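Local coordinates for ferrous iron transport protein B (PDB 3IBY), which probably takes up ferrous iron across the inner membrane in a GTP-driven process, the chain here being its cytosolic part with the G domain, at residues A[113-118]-A[141-146]; A[4-9]-A[88-93]; A[56-61]-A[100-105]. All blocks are in the same frame, centred on the assembly; numbering follows the deposited sequence.

Interaction 1: A[113-118]-A[141-146]; sequences VVVALN and CSVIPI
Val115 and Leu117 pair with Val143 and Pro145 along the parallel edge of the central sheet of the G domain, where strand 113-118 runs out into the predicted guanine-nucleotide motif that opens with Asn118. Val115 and Leu117 each use both backbone N and O across the seam. Val115 N donates to Ser142 O (2.9 Å) and Val115 O accepts Ile144 N (2.7 Å); Leu117 N donates to Ile144 O, and Leu117 O takes Ile146 N at 2.9 Å. Pro145, which lacks an N-H, falls where none is needed, since the bonds to the inner strand come from Ile144 and Ile146. Val115 and Val143 lie side by side on one face, CG1 to CG1 at 4.1 Å, and the same methyl of Val143 meets CG of Leu117. The other branch of Val115, CG2, leans back to Cys141 SG at 3.6 Å. On the opposite face, Ala116 CB touches Ile146 CD1 at 4.1 Å. With chi1 at 66°, Ile146 places CG1 between its backbone N and carbonyl carbon, swinging that arm across the strand end to 3.7 Å from Asn118 CA. The amide of Asn118 is held from outside the pair: ND2 donates to Cys12 O and OD1 accepts Ala148 N, tying this strand end to two other predicted GTP-binding stretches. Helix 132-139 covers the face of Val143, Leu117 and Pro145, helix 154-162 packs on Ala116 and Ile144, and strand 86-92 continues the sheet on the inner side of 113-118.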
ATOM      1  N   VAL A 113      -4.653   7.054   2.378  1.00 11.69           N
ATOM      2  CA  VAL A 113      -4.097   5.953   3.129  1.00 11.28           C
ATOM      3  C   VAL A 113      -3.893   6.412   4.548  1.00 12.10           C
ATOM      4  O   VAL A 113      -3.544   7.551   4.782  1.00 12.68           O
ATOM      5  CB  VAL A 113      -2.727   5.440   2.584  1.00 11.15           C
ATOM      6  CG1 VAL A 113      -2.249   4.212   3.342  1.00  7.62           C
ATOM      7  CG2 VAL A 113      -2.822   5.123   1.113  1.00  8.96           C
ATOM      8  N   VAL A 114      -4.141   5.491   5.480  1.00 12.22           N
ATOM      9  CA  VAL A 114      -3.860   5.644   6.894  1.00 11.77           C
ATOM     10  C   VAL A 114      -2.983   4.403   7.206  1.00 11.75           C
ATOM     11  O   VAL A 114      -3.262   3.317   6.690  1.00 10.64           O
ATOM     12  CB  VAL A 114      -5.176   5.615   7.706  1.00 11.66           C
ATOM     13  CG1 VAL A 114      -5.974   4.384   7.326  1.00 12.00           C
ATOM     14  CG2 VAL A 114      -4.900   5.587   9.193  1.00 11.62           C
ATOM     15  N   VAL A 115      -1.921   4.568   8.001  1.00 11.80           N
ATOM     16  CA  VAL A 115      -1.065   3.453   8.373  1.00 11.72           C
ATOM     17  C   VAL A 115      -1.434   3.002   9.767  1.00 11.81           C
ATOM     18  O   VAL A 115      -1.601   3.829  10.671  1.00 12.47           O
ATOM     19  CB  VAL A 115       0.388   3.822   8.317  1.00 11.74           C
ATOM     20  CG1 VAL A 115       1.234   2.696   8.869  1.00 12.85           C
ATOM     21  CG2 VAL A 115       0.766   4.091   6.912  1.00 11.14           C
ATOM     22  N   ALA A 116      -1.638   1.693   9.905  1.00 11.73           N
ATOM     23  CA  ALA A 116      -1.891   1.006  11.193  1.00 11.59           C
ATOM     24  C   ALA A 116      -0.598   0.307  11.545  1.00 11.95           C
ATOM     25  O   ALA A 116      -0.211  -0.619  10.848  1.00 12.49           O
ATOM     26  CB  ALA A 116      -2.977  -0.021  11.053  1.00 10.27           C
ATOM     27  N   LEU A 117       0.101   0.774  12.582  1.00 12.61           N
ATOM     28  CA  LEU A 117       1.483   0.342  12.857  1.00 12.04           C
ATOM     29  C   LEU A 117       1.336  -0.678  13.945  1.00 11.56           C
ATOM     30  O   LEU A 117       1.181  -0.351  15.104  1.00  9.31           O
ATOM     31  CB  LEU A 117       2.305   1.537  13.303  1.00 12.70           C
ATOM     32  CG  LEU A 117       3.811   1.688  13.046  1.00 13.94           C
ATOM     33  CD1 LEU A 117       4.390   2.266  14.318  1.00 10.69           C
ATOM     34  CD2 LEU A 117       4.520   0.406  12.641  1.00 14.25           C
ATOM     35  N   ASN A 118       1.284  -1.930  13.523  1.00 12.38           N
ATOM     36  CA  ASN A 118       0.880  -3.026  14.387  1.00 13.56           C
ATOM     37  C   ASN A 118       2.111  -3.627  15.102  1.00 13.86           C
ATOM     38  O   ASN A 118       3.237  -3.283  14.795  1.00 14.30           O
ATOM     39  CB  ASN A 118       0.120  -4.057  13.535  1.00 13.59           C
ATOM     40  CG  ASN A 118      -0.660  -5.080  14.357  1.00 15.17           C
ATOM     41  OD1 ASN A 118      -0.889  -4.904  15.569  1.00 17.47           O
ATOM     42  ND2 ASN A 118      -1.068  -6.169  13.697  1.00  9.90           N
ATOM     43  N   CYS A 141       1.064  10.816   6.002  1.00 13.67           N
ATOM     44  CA  CYS A 141      -0.268  10.281   6.343  1.00 13.29           C
ATOM     45  C   CYS A 141      -0.322   9.928   7.810  1.00 12.69           C
ATOM     46  O   CYS A 141       0.725   9.698   8.411  1.00 12.16           O
ATOM     47  CB  CYS A 141      -0.548   9.024   5.558  1.00 13.38           C
ATOM     48  SG  CYS A 141       0.465   7.578   6.026  1.00 16.22           S
ATOM     49  N   SER A 142      -1.530   9.867   8.381  1.00 11.72           N
ATOM     50  CA  SER A 142      -1.690   9.354   9.737  1.00 11.43           C
ATOM     51  C   SER A 142      -0.980   8.023   9.872  1.00 10.91           C
ATOM     52  O   SER A 142      -1.140   7.135   9.013  1.00 10.04           O
ATOM     53  CB  SER A 142      -3.153   9.128  10.082  1.00 11.42           C
ATOM     54  OG  SER A 142      -3.857  10.350  10.045  1.00 12.44           O
ATOM     55  N   VAL A 143      -0.169   7.924  10.926  1.00 10.58           N
ATOM     56  CA  VAL A 143       0.464   6.658  11.342  1.00 10.78           C
ATOM     57  C   VAL A 143      -0.085   6.360  12.742  1.00 10.47           C
ATOM     58  O   VAL A 143       0.095   7.165  13.653  1.00 10.14           O
ATOM     59  CB  VAL A 143       2.010   6.743  11.360  1.00 10.50           C
ATOM     60  CG1 VAL A 143       2.586   5.379  11.606  1.00 11.69           C
ATOM     61  CG2 VAL A 143       2.545   7.295  10.074  1.00  8.86           C
ATOM     62  N   ILE A 144      -0.816   5.255  12.880  1.00 10.19           N
ATOM     63  CA  ILE A 144      -1.579   5.000  14.094  1.00 10.22           C
ATOM     64  C   ILE A 144      -1.042   3.728  14.700  1.00 10.54           C
ATOM     65  O   ILE A 144      -1.243   2.640  14.147  1.00 11.36           O
ATOM     66  CB  ILE A 144      -3.107   4.859  13.835  1.00 10.37           C
ATOM     67  CG1 ILE A 144      -3.702   6.156  13.215  1.00 10.51           C
ATOM     68  CG2 ILE A 144      -3.841   4.449  15.129  1.00  8.13           C
ATOM     69  CD1 ILE A 144      -3.805   7.384  14.135  1.00  7.40           C
ATOM     70  N   PRO A 145      -0.317   3.855  15.810  1.00 10.26           N
ATOM     71  CA  PRO A 145       0.229   2.718  16.523  1.00 10.37           C
ATOM     72  C   PRO A 145      -0.863   1.895  17.185  1.00 10.63           C
ATOM     73  O   PRO A 145      -1.726   2.473  17.852  1.00 10.40           O
ATOM     74  CB  PRO A 145       1.088   3.353  17.607  1.00 10.37           C
ATOM     75  CG  PRO A 145       1.250   4.777  17.231  1.00 10.27           C
ATOM     76  CD  PRO A 145       0.162   5.144  16.330  1.00 10.46           C
ATOM     77  N   ILE A 146      -0.819   0.573  16.991  1.00 10.75           N
ATOM     78  CA  ILE A 146      -1.808  -0.370  17.556  1.00 11.09           C
ATOM     79  C   ILE A 146      -1.231  -1.720  18.038  1.00 11.24           C
ATOM     80  O   ILE A 146      -0.058  -2.040  17.838  1.00 10.46           O
ATOM     81  CB  ILE A 146      -2.920  -0.704  16.520  1.00 11.59           C
ATOM     82  CG1 ILE A 146      -2.348  -1.477  15.308  1.00 12.37           C
ATOM     83  CG2 ILE A 146      -3.633   0.571  16.055  1.00 11.15           C
ATOM     84  CD1 ILE A 146      -3.383  -2.194  14.460  1.00 12.83           C
TER

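Interaction 2: A[4-9]-A[88-93]; sequences ALLIGN and INVIDA
Leu5 and Ile7 bind Ile88 and Val90 through three backbone hydrogen bonds of a parallel pairing at the middle of the sheet. Ile88 N reaches Leu5 O at 2.9 Å in a nearly linear bond (175°), Ile88 O accepts Ile7 N at 3.0 Å, and Ile7 O receives Val90 N in a more bent one (150°). Weaker CA-H...O contacts fill the intervals, the shorter being Asn89 CA to Ile7 O at 3.3 Å. The apolar part lies on the face of Leu6, Ile88 and Val90. Leu6, its CG anti to the backbone N (chi1 -174°), lays CD1 against both Ile88 and Val90, 3.6 Å from Ile88 CG2 and 3.4 Å from Val90 CG2; nearer the strand's start, Ala4 CB meets Ile88 CD1. Polar side-chain atoms add no bond between the strands. Asn89 OD1 and Ile7 O, two acceptors, approach to 3.4 Å, while the amide nitrogen of Asn89 donates instead to Thr103 OG1. Gly8 CA passes 3.7 Å from Val90 O. Past Gly8, the first residue of the predicted P-loop, the two chains diverge, and 88-93 runs on to Asp92. Strand 48-54 flanks Leu6 on one side of the pair and strand 113-118 lies along 88-92 on the other, so that the pairing is interior to the sheet; helix 96-106 covers the face carrying Asn89, and Cys12 of the P-loop rests on Val90.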
ATOM      1  N   ALA A   4     -13.312   0.822   2.758  1.00 12.31           N
ATOM      2  CA  ALA A   4     -11.876   0.795   3.072  1.00 11.99           C
ATOM      3  C   ALA A   4     -11.275  -0.537   2.678  1.00 11.55           C
ATOM      4  O   ALA A   4     -11.751  -1.571   3.103  1.00 11.47           O
ATOM      5  CB  ALA A   4     -11.666   1.045   4.548  1.00 11.37           C
ATOM      6  N   LEU A   5     -10.260  -0.512   1.826  1.00 11.60           N
ATOM      7  CA  LEU A   5      -9.468  -1.717   1.559  1.00 11.55           C
ATOM      8  C   LEU A   5      -8.430  -1.878   2.682  1.00 11.57           C
ATOM      9  O   LEU A   5      -7.843  -0.886   3.116  1.00 10.58           O
ATOM     10  CB  LEU A   5      -8.707  -1.616   0.244  1.00 10.72           C
ATOM     11  CG  LEU A   5      -9.479  -1.323  -1.014  1.00 12.02           C
ATOM     12  CD1 LEU A   5      -8.506  -1.260  -2.238  1.00 11.32           C
ATOM     13  CD2 LEU A   5     -10.585  -2.357  -1.190  1.00 11.53           C
ATOM     14  N   LEU A   6      -8.210  -3.121   3.123  1.00 12.20           N
ATOM     15  CA  LEU A   6      -7.154  -3.433   4.110  1.00 13.08           C
ATOM     16  C   LEU A   6      -5.992  -4.207   3.436  1.00 12.97           C
ATOM     17  O   LEU A   6      -6.177  -5.287   2.859  1.00 13.52           O
ATOM     18  CB  LEU A   6      -7.766  -4.217   5.277  1.00 13.26           C
ATOM     19  CG  LEU A   6      -6.973  -4.575   6.531  1.00 14.21           C
ATOM     20  CD1 LEU A   6      -6.548  -3.327   7.363  1.00 10.59           C
ATOM     21  CD2 LEU A   6      -7.839  -5.606   7.359  1.00 12.63           C
ATOM     22  N   ILE A   7      -4.802  -3.616   3.489  1.00 13.43           N
ATOM     23  CA  ILE A   7      -3.651  -4.081   2.711  1.00 13.27           C
ATOM     24  C   ILE A   7      -2.383  -4.153   3.538  1.00 13.24           C
ATOM     25  O   ILE A   7      -2.104  -3.256   4.347  1.00 13.87           O
ATOM     26  CB  ILE A   7      -3.315  -3.098   1.549  1.00 13.23           C
ATOM     27  CG1 ILE A   7      -4.600  -2.540   0.939  1.00 13.23           C
ATOM     28  CG2 ILE A   7      -2.451  -3.777   0.511  1.00 11.15           C
ATOM     29  CD1 ILE A   7      -4.443  -1.969  -0.458  1.00 14.75           C
ATOM     30  N   GLY A   8      -1.584  -5.184   3.288  1.00 12.97           N
ATOM     31  CA  GLY A   8      -0.222  -5.250   3.842  1.00 11.96           C
ATOM     32  C   GLY A   8       0.610  -6.391   3.277  1.00 11.69           C
ATOM     33  O   GLY A   8       0.260  -7.023   2.290  1.00 12.05           O
ATOM     34  N   ASN A   9       1.757  -6.611   3.889  1.00 11.52           N
ATOM     35  CA  ASN A   9       2.537  -7.793   3.666  1.00 11.12           C
ATOM     36  C   ASN A   9       1.809  -8.948   4.358  1.00 11.66           C
ATOM     37  O   ASN A   9       1.022  -8.705   5.240  1.00  9.99           O
ATOM     38  CB  ASN A   9       3.912  -7.602   4.283  1.00 10.35           C
ATOM     39  CG  ASN A   9       4.813  -6.774   3.444  1.00  9.62           C
ATOM     40  OD1 ASN A   9       4.426  -5.762   2.915  1.00  9.05           O
ATOM     41  ND2 ASN A   9       6.057  -7.205   3.326  1.00 12.25           N
ATOM     42  N   ILE A  88      -6.320   1.194   4.421  1.00 10.69           N
ATOM     43  CA  ILE A  88      -5.708   0.986   5.704  1.00 10.66           C
ATOM     44  C   ILE A  88      -4.534   0.066   5.457  1.00 12.02           C
ATOM     45  O   ILE A  88      -4.680  -1.175   5.244  1.00 13.50           O
ATOM     46  CB  ILE A  88      -6.651   0.324   6.732  1.00 10.07           C
ATOM     47  CG1 ILE A  88      -7.889   1.180   6.960  1.00  9.51           C
ATOM     48  CG2 ILE A  88      -5.941   0.154   8.051  1.00  7.53           C
ATOM     49  CD1 ILE A  88      -8.967   0.426   7.782  1.00 10.21           C
ATOM     50  N   ASN A  89      -3.359   0.673   5.440  1.00 12.21           N
ATOM     51  CA  ASN A  89      -2.138  -0.051   5.223  1.00 11.77           C
ATOM     52  C   ASN A  89      -1.669  -0.503   6.599  1.00 12.04           C
ATOM     53  O   ASN A  89      -1.294   0.304   7.455  1.00 11.73           O
ATOM     54  CB  ASN A  89      -1.164   0.883   4.522  1.00 11.60           C
ATOM     55  CG  ASN A  89       0.201   0.293   4.337  1.00 12.35           C
ATOM     56  OD1 ASN A  89       0.388  -0.940   4.355  1.00 13.33           O
ATOM     57  ND2 ASN A  89       1.184   1.172   4.151  1.00  8.18           N
ATOM     58  N   VAL A  90      -1.731  -1.810   6.821  1.00 12.78           N
ATOM     59  CA  VAL A  90      -1.197  -2.426   8.046  1.00 12.42           C
ATOM     60  C   VAL A  90       0.253  -2.780   7.911  1.00 12.08           C
ATOM     61  O   VAL A  90       0.629  -3.581   7.069  1.00 10.65           O
ATOM     62  CB  VAL A  90      -1.841  -3.777   8.401  1.00 12.58           C
ATOM     63  CG1 VAL A  90      -1.760  -3.978   9.918  1.00 12.20           C
ATOM     64  CG2 VAL A  90      -3.204  -3.834   7.930  1.00 13.06           C
ATOM     65  N   ILE A  91       1.037  -2.226   8.819  1.00 12.82           N
ATOM     66  CA  ILE A  91       2.463  -2.433   8.868  1.00 12.97           C
ATOM     67  C   ILE A  91       2.806  -3.181  10.110  1.00 13.07           C
ATOM     68  O   ILE A  91       2.204  -2.940  11.151  1.00 13.17           O
ATOM     69  CB  ILE A  91       3.144  -1.090   8.944  1.00 13.22           C
ATOM     70  CG1 ILE A  91       2.954  -0.379   7.626  1.00 14.00           C
ATOM     71  CG2 ILE A  91       4.623  -1.229   9.220  1.00 12.38           C
ATOM     72  CD1 ILE A  91       3.665   0.903   7.544  1.00 14.61           C
ATOM     73  N   ASP A  92       3.797  -4.060  10.004  1.00 13.59           N
ATOM     74  CA  ASP A  92       4.393  -4.755  11.153  1.00 13.55           C
ATOM     75  C   ASP A  92       5.590  -3.939  11.629  1.00 12.90           C
ATOM     76  O   ASP A  92       6.577  -3.852  10.930  1.00 12.79           O
ATOM     77  CB  ASP A  92       4.844  -6.180  10.765  1.00 13.29           C
ATOM     78  CG  ASP A  92       5.426  -6.976  11.963  1.00 14.54           C
ATOM     79  OD1 ASP A  92       5.656  -6.342  13.008  1.00 16.50           O
ATOM     80  OD2 ASP A  92       5.659  -8.224  11.877  1.00 14.09           O
ATOM     81  N   ALA A  93       5.527  -3.397  12.846  1.00 13.30           N
ATOM     82  CA  ALA A  93       6.623  -2.554  13.407  1.00 13.25           C
ATOM     83  C   ALA A  93       7.973  -3.244  13.393  1.00 13.10           C
ATOM     84  O   ALA A  93       9.020  -2.616  13.318  1.00 14.56           O
ATOM     85  CB  ALA A  93       6.281  -2.097  14.800  1.00 12.60           C
TER

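Interaction 3: A[56-61]-A[100-105]; sequences PGVYSL and LYLTSQ
Gln105 grips Ser60 and Leu61 with both ends of its side-chain amide, the close part of the contact. OE1 accepts Leu61 N at 2.8 Å, while NE2 donates to Ser60 OG at 3.2 Å, the hydroxyl lying near the amide plane; together the two bonds fix the amide's rotation. The extended chain of Gln105 (chi2 179°) runs antiparallel to the side chain of Leu61, alongside it, its CB 3.7 Å from Leu61 CD1. Beside it Leu102 is buried, CD1 touching Val58 CG2 and Leu61 CG, both at 3.9 Å, and CB 3.5 Å from Tyr59 O. The loop 56-61 begins with Pro56 and Gly57, the last two residues of the predicted GTP-binding Asp54-Gly57, the DxxG motif at the start of switch II in this G-protein superfamily, and helix 96-106 packs against it through Tyr101, Leu102 and Gln105. Toward solvent, where Tyr59 and Tyr101 are partly exposed, the contact is aromatic. Tyr59 and Tyr101 form an offset stack, centroids 4.7 Å apart and planes at 19°, in which Tyr59 OH sits over one face of the Tyr101 ring, 3.2 Å from CD1. Ser60 OG comes to the edge of that ring, and Ala239 and Arg242 of helix 234-253 touch Tyr101.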
ATOM      1  N   PRO A  56      -5.382  -9.948   0.176  1.00  9.76           N
ATOM      2  CA  PRO A  56      -4.372 -10.876   0.535  1.00 10.15           C
ATOM      3  C   PRO A  56      -3.079 -10.155   0.507  1.00 10.24           C
ATOM      4  O   PRO A  56      -2.888  -9.324  -0.360  1.00 10.86           O
ATOM      5  CB  PRO A  56      -4.407 -11.895  -0.604  1.00 10.73           C
ATOM      6  CG  PRO A  56      -5.687 -11.763  -1.218  1.00 10.36           C
ATOM      7  CD  PRO A  56      -5.909 -10.282  -1.148  1.00 10.73           C
ATOM      8  N   GLY A  57      -2.225 -10.448   1.478  1.00 10.29           N
ATOM      9  CA  GLY A  57      -0.959  -9.801   1.627  1.00 10.41           C
ATOM     10  C   GLY A  57      -0.011 -10.082   0.479  1.00 10.88           C
ATOM     11  O   GLY A  57      -0.072 -11.133  -0.128  1.00 11.26           O
ATOM     12  N   VAL A  58       0.874  -9.123   0.222  1.00 10.87           N
ATOM     13  CA  VAL A  58       1.770  -9.101  -0.887  1.00 10.65           C
ATOM     14  C   VAL A  58       2.877  -8.198  -0.427  1.00 11.01           C
ATOM     15  O   VAL A  58       2.607  -7.219   0.292  1.00 12.07           O
ATOM     16  CB  VAL A  58       1.112  -8.405  -2.089  1.00 10.93           C
ATOM     17  CG1 VAL A  58      -0.252  -9.026  -2.393  1.00 12.53           C
ATOM     18  CG2 VAL A  58       0.891  -6.957  -1.807  1.00 10.88           C
ATOM     19  N   TYR A  59       4.108  -8.519  -0.807  1.00 10.53           N
ATOM     20  CA  TYR A  59       5.228  -7.640  -0.584  1.00 10.38           C
ATOM     21  C   TYR A  59       5.172  -6.395  -1.498  1.00 10.99           C
ATOM     22  O   TYR A  59       5.569  -5.271  -1.118  1.00 10.51           O
ATOM     23  CB  TYR A  59       6.525  -8.427  -0.865  1.00 10.15           C
ATOM     24  CG  TYR A  59       7.732  -7.542  -1.117  1.00  8.63           C
ATOM     25  CD1 TYR A  59       8.315  -6.828  -0.079  1.00  7.09           C
ATOM     26  CD2 TYR A  59       8.280  -7.409  -2.393  1.00  6.43           C
ATOM     27  CE1 TYR A  59       9.426  -6.033  -0.291  1.00  6.17           C
ATOM     28  CE2 TYR A  59       9.374  -6.589  -2.627  1.00  4.84           C
ATOM     29  CZ  TYR A  59       9.948  -5.907  -1.565  1.00  6.23           C
ATOM     30  OH  TYR A  59      11.041  -5.076  -1.747  1.00  7.29           O
ATOM     31  N   SER A  60       4.679  -6.631  -2.710  1.00 11.76           N
ATOM     32  CA  SER A  60       4.869  -5.741  -3.870  1.00 12.64           C
ATOM     33  C   SER A  60       3.662  -5.882  -4.767  1.00 13.34           C
ATOM     34  O   SER A  60       3.112  -6.968  -4.887  1.00 14.24           O
ATOM     35  CB  SER A  60       6.119  -6.170  -4.660  1.00 12.60           C
ATOM     36  OG  SER A  60       6.412  -5.318  -5.756  1.00 13.05           O
ATOM     37  N   LEU A  61       3.276  -4.813  -5.445  1.00 14.36           N
ATOM     38  CA  LEU A  61       2.070  -4.847  -6.262  1.00 15.29           C
ATOM     39  C   LEU A  61       2.295  -5.452  -7.663  1.00 16.13           C
ATOM     40  O   LEU A  61       1.405  -5.430  -8.507  1.00 16.36           O
ATOM     41  CB  LEU A  61       1.459  -3.451  -6.354  1.00 14.95           C
ATOM     42  CG  LEU A  61       0.871  -2.986  -5.029  1.00 15.30           C
ATOM     43  CD1 LEU A  61       0.655  -1.505  -5.129  1.00 15.71           C
ATOM     44  CD2 LEU A  61      -0.439  -3.715  -4.641  1.00 13.43           C
ATOM     45  N   LEU A 100       7.299  -1.095   4.271  1.00 11.47           N
ATOM     46  CA  LEU A 100       7.086   0.184   3.604  1.00 10.85           C
ATOM     47  C   LEU A 100       7.332   0.134   2.089  1.00 10.98           C
ATOM     48  O   LEU A 100       7.099   1.122   1.364  1.00 11.04           O
ATOM     49  CB  LEU A 100       8.023   1.213   4.202  1.00 11.24           C
ATOM     50  CG  LEU A 100       7.623   1.677   5.584  1.00 11.62           C
ATOM     51  CD1 LEU A 100       8.730   2.545   6.156  1.00 11.06           C
ATOM     52  CD2 LEU A 100       6.318   2.420   5.497  1.00 12.01           C
ATOM     53  N   TYR A 101       7.852  -0.966   1.578  1.00 10.08           N
ATOM     54  CA  TYR A 101       7.992  -1.030   0.134  1.00  9.72           C
ATOM     55  C   TYR A 101       6.593  -0.933  -0.431  1.00  9.26           C
ATOM     56  O   TYR A 101       6.326  -0.086  -1.274  1.00  9.80           O
ATOM     57  CB  TYR A 101       8.679  -2.315  -0.289  1.00  9.55           C
ATOM     58  CG  TYR A 101       9.181  -2.330  -1.704  1.00  9.18           C
ATOM     59  CD1 TYR A 101      10.459  -1.934  -1.998  1.00  8.08           C
ATOM     60  CD2 TYR A 101       8.368  -2.776  -2.749  1.00 10.81           C
ATOM     61  CE1 TYR A 101      10.945  -1.981  -3.299  1.00  8.86           C
ATOM     62  CE2 TYR A 101       8.826  -2.805  -4.041  1.00 10.72           C
ATOM     63  CZ  TYR A 101      10.138  -2.416  -4.310  1.00  9.87           C
ATOM     64  OH  TYR A 101      10.626  -2.473  -5.595  1.00 10.42           O
ATOM     65  N   LEU A 102       5.699  -1.768   0.081  1.00  8.93           N
ATOM     66  CA  LEU A 102       4.308  -1.778  -0.352  1.00  9.24           C
ATOM     67  C   LEU A 102       3.629  -0.456  -0.173  1.00  9.69           C
ATOM     68  O   LEU A 102       2.818  -0.036  -1.002  1.00 10.07           O
ATOM     69  CB  LEU A 102       3.523  -2.823   0.404  1.00  9.05           C
ATOM     70  CG  LEU A 102       2.016  -2.883   0.191  1.00  7.92           C
ATOM     71  CD1 LEU A 102       1.730  -3.143  -1.276  1.00  6.30           C
ATOM     72  CD2 LEU A 102       1.440  -3.986   1.128  1.00  5.33           C
ATOM     73  N   THR A 103       3.988   0.206   0.914  1.00 10.71           N
ATOM     74  CA  THR A 103       3.363   1.455   1.312  1.00 10.88           C
ATOM     75  C   THR A 103       3.626   2.530   0.301  1.00 10.51           C
ATOM     76  O   THR A 103       2.731   3.285  -0.054  1.00 11.24           O
ATOM     77  CB  THR A 103       3.900   1.978   2.662  1.00 10.81           C
ATOM     78  OG1 THR A 103       3.661   1.027   3.706  1.00 11.38           O
ATOM     79  CG2 THR A 103       3.184   3.258   3.013  1.00 12.21           C
ATOM     80  N   SER A 104       4.876   2.625  -0.112  1.00 10.15           N
ATOM     81  CA  SER A 104       5.291   3.658  -1.055  1.00 10.04           C
ATOM     82  C   SER A 104       4.590   3.444  -2.378  1.00 10.37           C
ATOM     83  O   SER A 104       4.214   4.412  -3.014  1.00 11.52           O
ATOM     84  CB  SER A 104       6.797   3.633  -1.254  1.00  9.10           C
ATOM     85  OG  SER A 104       7.199   2.394  -1.810  1.00  8.27           O
ATOM     86  N   GLN A 105       4.433   2.184  -2.787  1.00 10.52           N
ATOM     87  CA  GLN A 105       3.673   1.846  -4.001  1.00 10.86           C
ATOM     88  C   GLN A 105       2.197   2.294  -3.893  1.00 10.36           C
ATOM     89  O   GLN A 105       1.674   2.886  -4.830  1.00 10.25           O
ATOM     90  CB  GLN A 105       3.760   0.344  -4.348  1.00 11.01           C
ATOM     91  CG  GLN A 105       5.144  -0.162  -4.727  1.00 11.03           C
ATOM     92  CD  GLN A 105       5.166  -1.674  -5.038  1.00 11.89           C
ATOM     93  OE1 GLN A 105       4.320  -2.401  -4.554  1.00 11.07           O
ATOM     94  NE2 GLN A 105       6.160  -2.141  -5.827  1.00 11.74           N
TER

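In space the contacts run from the sheet edge (interaction 1) through its middle (interaction 2) to the loop after strand 48-54 (interaction 3). Interactions 1 and 2, with centres about 8 Å apart, share the junction of strands 86-92 and 113-118, where Asn118 N lies 2.7 Å from Ile91 O. Interactions 2 and 3, about 9 Å apart between centres, meet at Gly8, whose O is 3.0 Å from Val58 N, and again through Asn89 and Thr103. Interactions 1 and 3, with centres about 15 Å and nearest atoms about 5 Å apart, do not touch. Each carries part of the predicted GTP site: Asn118 in interaction 1, Gly8 and Asn9 in 2, Pro56 and Gly57 in 3.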